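Side-chain contact in A-adding tRNA nucleotidyltransferase (Aquifex aeolicus, PDB 4WBY), which adds the terminal adenosine to tRNAs ending in CC, using ATP and magnesium to complete their CCA 3' end: residues A[166-171]-A[207-212]. Sequence-based numbering, arbitrary orientation.
Sequences RILRAL and INEIKL
The carboxylate of E209 reaches across to R169, where OE1 rests 3.4 Å from R169 CG and E209 CD packs on the same methylene. Nearer its backbone, the E209 chain runs alongside L168 in the opposite sense, with CG 3.5 Å from L168 CB, and L168 CD1 meets I210 CG1 at 4.0 Å. E209 has CG anti to its backbone N (chi1 172°) and then bends at chi2, which turns the carboxylate along the flank of helix 165-177. The salt bridge to R169 is long: E209 OE1 lies 3.9 Å from R169 NH1, well out of the guanidinium plane, and no N-H points at it. The two planes are 63° apart. Between the segments, hydrogen bonding passes through water. One molecule, in plane at the guanidinium edge, accepts from R169 NH1 and donates to E209 OE1; another donates to both L168 O and E209 OE2. R172 forms a salt bridge with E209 OE2, while D119, an ATP-binding residue, engages R169 NE. Y226 of helix 219-228 touches both L168 and I210. The nearly parallel helices (8°) thus join through an apolar side and a hydrated, charged one, probably in the neck, where the EDxxR signature of class II CCA-adding enzymes (E162, D163, R166) runs into helix 165-177. Flanked by two arginines, buried E209 probably stays ionised and, as a second-shell residue, helps D119 orient ATP-binding R169 in this nucleotide-free form.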
ATOM      1  N   ARG A 166      -0.462 -14.024  -6.094  1.00 12.13           N
ATOM      2  CA  ARG A 166      -1.346 -14.188  -4.940  1.00 12.52           C
ATOM      3  C   ARG A 166      -0.608 -14.618  -3.679  1.00 12.19           C
ATOM      4  O   ARG A 166      -1.124 -14.438  -2.585  1.00 13.22           O
ATOM      5  CB  ARG A 166      -2.455 -15.195  -5.248  1.00 12.75           C
ATOM      6  CG  ARG A 166      -3.442 -14.694  -6.278  1.00 13.64           C
ATOM      7  CD  ARG A 166      -4.429 -15.785  -6.628  1.00 15.32           C
ATOM      8  NE  ARG A 166      -5.387 -15.336  -7.623  1.00 17.85           N
ATOM      9  CZ  ARG A 166      -5.966 -16.143  -8.512  1.00 21.68           C
ATOM     10  NH1 ARG A 166      -5.677 -17.446  -8.543  1.00 23.38           N
ATOM     11  NH2 ARG A 166      -6.817 -15.643  -9.384  1.00 26.41           N
ATOM     12  N   ILE A 167       0.577 -15.206  -3.833  1.00 11.85           N
ATOM     13  CA  ILE A 167       1.420 -15.517  -2.678  1.00 12.30           C
ATOM     14  C   ILE A 167       1.697 -14.242  -1.879  1.00 12.58           C
ATOM     15  O   ILE A 167       1.523 -14.199  -0.657  1.00 14.05           O
ATOM     16  CB  ILE A 167       2.756 -16.159  -3.111  1.00 12.74           C
ATOM     17  CG1 ILE A 167       2.513 -17.532  -3.757  1.00 13.94           C
ATOM     18  CG2 ILE A 167       3.746 -16.252  -1.940  1.00 14.93           C
ATOM     19  CD1 ILE A 167       3.720 -18.062  -4.524  1.00 16.74           C
ATOM     20  N   LEU A 168       2.142 -13.201  -2.575  1.00 12.91           N
ATOM     21  CA  LEU A 168       2.404 -11.926  -1.917  1.00 12.68           C
ATOM     22  C   LEU A 168       1.108 -11.279  -1.427  1.00 12.20           C
ATOM     23  O   LEU A 168       1.073 -10.717  -0.327  1.00 14.09           O
ATOM     24  CB  LEU A 168       3.160 -10.969  -2.852  1.00 14.01           C
ATOM     25  CG  LEU A 168       4.566 -11.380  -3.299  1.00 16.88           C
ATOM     26  CD1 LEU A 168       5.185 -10.261  -4.126  1.00 19.95           C
ATOM     27  CD2 LEU A 168       5.464 -11.746  -2.127  1.00 20.53           C
ATOM     28  N   ARG A 169       0.050 -11.348  -2.237  1.00 11.90           N
ATOM     29  CA  ARG A 169      -1.223 -10.726  -1.859  1.00 12.28           C
ATOM     30  C   ARG A 169      -1.773 -11.348  -0.576  1.00 11.77           C
ATOM     31  O   ARG A 169      -2.310 -10.639   0.276  1.00 12.38           O
ATOM     32  CB  ARG A 169      -2.260 -10.862  -2.975  1.00 14.62           C
ATOM     33  CG  ARG A 169      -1.924 -10.099  -4.239  1.00 18.10           C
ATOM     34  CD  ARG A 169      -3.013 -10.262  -5.298  1.00 22.53           C
ATOM     35  NE  ARG A 169      -4.334  -9.879  -4.822  1.00 26.05           N
ATOM     36  CZ  ARG A 169      -4.860  -8.664  -4.951  1.00 27.93           C
ATOM     37  NH1 ARG A 169      -4.168  -7.689  -5.533  1.00 28.07           N
ATOM     38  NH2 ARG A 169      -6.081  -8.420  -4.487  1.00 27.98           N
ATOM     39  N   ALA A 170      -1.632 -12.666  -0.439  1.00 11.56           N
ATOM     40  CA  ALA A 170      -2.113 -13.350   0.766  1.00 11.42           C
ATOM     41  C   ALA A 170      -1.480 -12.754   2.007  1.00 11.35           C
ATOM     42  O   ALA A 170      -2.141 -12.558   3.033  1.00 13.15           O
ATOM     43  CB  ALA A 170      -1.820 -14.844   0.697  1.00 11.34           C
ATOM     44  N   LEU A 171      -0.187 -12.466   1.909  1.00 12.26           N
ATOM     45  CA  LEU A 171       0.557 -11.964   3.050  1.00 12.67           C
ATOM     46  C   LEU A 171       0.215 -10.498   3.315  1.00 13.25           C
ATOM     47  O   LEU A 171       0.189 -10.067   4.469  1.00 13.07           O
ATOM     48  CB  LEU A 171       2.059 -12.161   2.817  1.00 13.06           C
ATOM     49  CG  LEU A 171       2.450 -13.617   2.520  1.00 12.86           C
ATOM     50  CD1 LEU A 171       3.964 -13.775   2.413  1.00 14.71           C
ATOM     51  CD2 LEU A 171       1.856 -14.568   3.568  1.00 15.29           C
ATOM     52  N   ILE A 207       6.337  -6.779  -8.678  1.00 18.48           N
ATOM     53  CA  ILE A 207       6.796  -5.459  -8.259  1.00 20.23           C
ATOM     54  C   ILE A 207       5.597  -4.584  -7.878  1.00 19.85           C
ATOM     55  O   ILE A 207       5.625  -3.892  -6.851  1.00 19.47           O
ATOM     56  CB  ILE A 207       7.637  -4.774  -9.367  1.00 21.61           C
ATOM     57  CG1 ILE A 207       9.110  -5.223  -9.319  1.00 31.58           C
ATOM     58  CG2 ILE A 207       7.620  -3.251  -9.216  1.00 24.10           C
ATOM     59  CD1 ILE A 207       9.355  -6.694  -9.205  1.00 38.47           C
ATOM     60  N   ASN A 208       4.534  -4.640  -8.678  1.00 18.56           N
ATOM     61  CA  ASN A 208       3.341  -3.854  -8.379  1.00 18.55           C
ATOM     62  C   ASN A 208       2.745  -4.237  -7.035  1.00 17.17           C
ATOM     63  O   ASN A 208       2.251  -3.387  -6.300  1.00 18.28           O
ATOM     64  CB  ASN A 208       2.284  -4.012  -9.477  1.00 23.69           C
ATOM     65  CG  ASN A 208       2.654  -3.289 -10.751  1.00 33.13           C
ATOM     66  OD1 ASN A 208       3.493  -2.386 -10.748  1.00 35.89           O
ATOM     67  ND2 ASN A 208       2.016  -3.674 -11.853  1.00 38.04           N
ATOM     68  N   GLU A 209       2.802  -5.520  -6.703  1.00 15.65           N
ATOM     69  CA  GLU A 209       2.230  -5.972  -5.443  1.00 16.14           C
ATOM     70  C   GLU A 209       3.097  -5.518  -4.260  1.00 16.56           C
ATOM     71  O   GLU A 209       2.569  -5.141  -3.210  1.00 16.79           O
ATOM     72  CB  GLU A 209       2.040  -7.495  -5.463  1.00 17.18           C
ATOM     73  CG  GLU A 209       1.631  -8.116  -4.141  1.00 18.16           C
ATOM     74  CD  GLU A 209       0.385  -7.505  -3.516  1.00 16.61           C
ATOM     75  OE1 GLU A 209      -0.512  -7.009  -4.236  1.00 18.57           O
ATOM     76  OE2 GLU A 209       0.301  -7.529  -2.279  1.00 17.44           O
ATOM     77  N   ILE A 210       4.421  -5.502  -4.431  1.00 16.62           N
ATOM     78  CA  ILE A 210       5.279  -4.999  -3.355  1.00 15.73           C
ATOM     79  C   ILE A 210       5.017  -3.504  -3.139  1.00 14.97           C
ATOM     80  O   ILE A 210       5.009  -3.020  -2.000  1.00 16.53           O
ATOM     81  CB  ILE A 210       6.768  -5.250  -3.641  1.00 17.16           C
ATOM     82  CG1 ILE A 210       7.025  -6.757  -3.721  1.00 18.76           C
ATOM     83  CG2 ILE A 210       7.638  -4.631  -2.552  1.00 17.83           C
ATOM     84  CD1 ILE A 210       8.458  -7.129  -4.112  1.00 22.59           C
ATOM     85  N   LYS A 211       4.774  -2.780  -4.231  1.00 16.46           N
ATOM     86  CA  LYS A 211       4.452  -1.358  -4.135  1.00 17.16           C
ATOM     87  C   LYS A 211       3.154  -1.153  -3.356  1.00 16.33           C
ATOM     88  O   LYS A 211       3.034  -0.200  -2.598  1.00 18.70           O
ATOM     89  CB  LYS A 211       4.363  -0.726  -5.534  1.00 17.73           C
ATOM     90  CG  LYS A 211       5.725  -0.670  -6.246  1.00 21.05           C
ATOM     91  CD  LYS A 211       5.603  -0.411  -7.736  1.00 26.50           C
ATOM     92  CE  LYS A 211       5.059   0.971  -8.016  1.00 32.29           C
ATOM     93  NZ  LYS A 211       5.026   1.241  -9.480  1.00 37.11           N
ATOM     94  N   LEU A 212       2.185  -2.053  -3.525  1.00 16.44           N
ATOM     95  CA  LEU A 212       0.954  -1.960  -2.742  1.00 15.85           C
ATOM     96  C   LEU A 212       1.218  -2.250  -1.265  1.00 15.57           C
ATOM     97  O   LEU A 212       0.679  -1.572  -0.384  1.00 17.00           O
ATOM     98  CB  LEU A 212      -0.122  -2.910  -3.287  1.00 16.77           C
ATOM     99  CG  LEU A 212      -0.686  -2.500  -4.652  1.00 18.38           C
ATOM    100  CD1 LEU A 212      -1.722  -3.502  -5.141  1.00 19.92           C
ATOM    101  CD2 LEU A 212      -1.291  -1.104  -4.608  1.00 21.07           C
TER
HETATM  102  O   HOH W   1       2.261  -8.180  -0.543  1.00 15.62           O
HETATM  103  O   HOH W   2      -1.506  -7.263  -6.701  1.00 24.23           O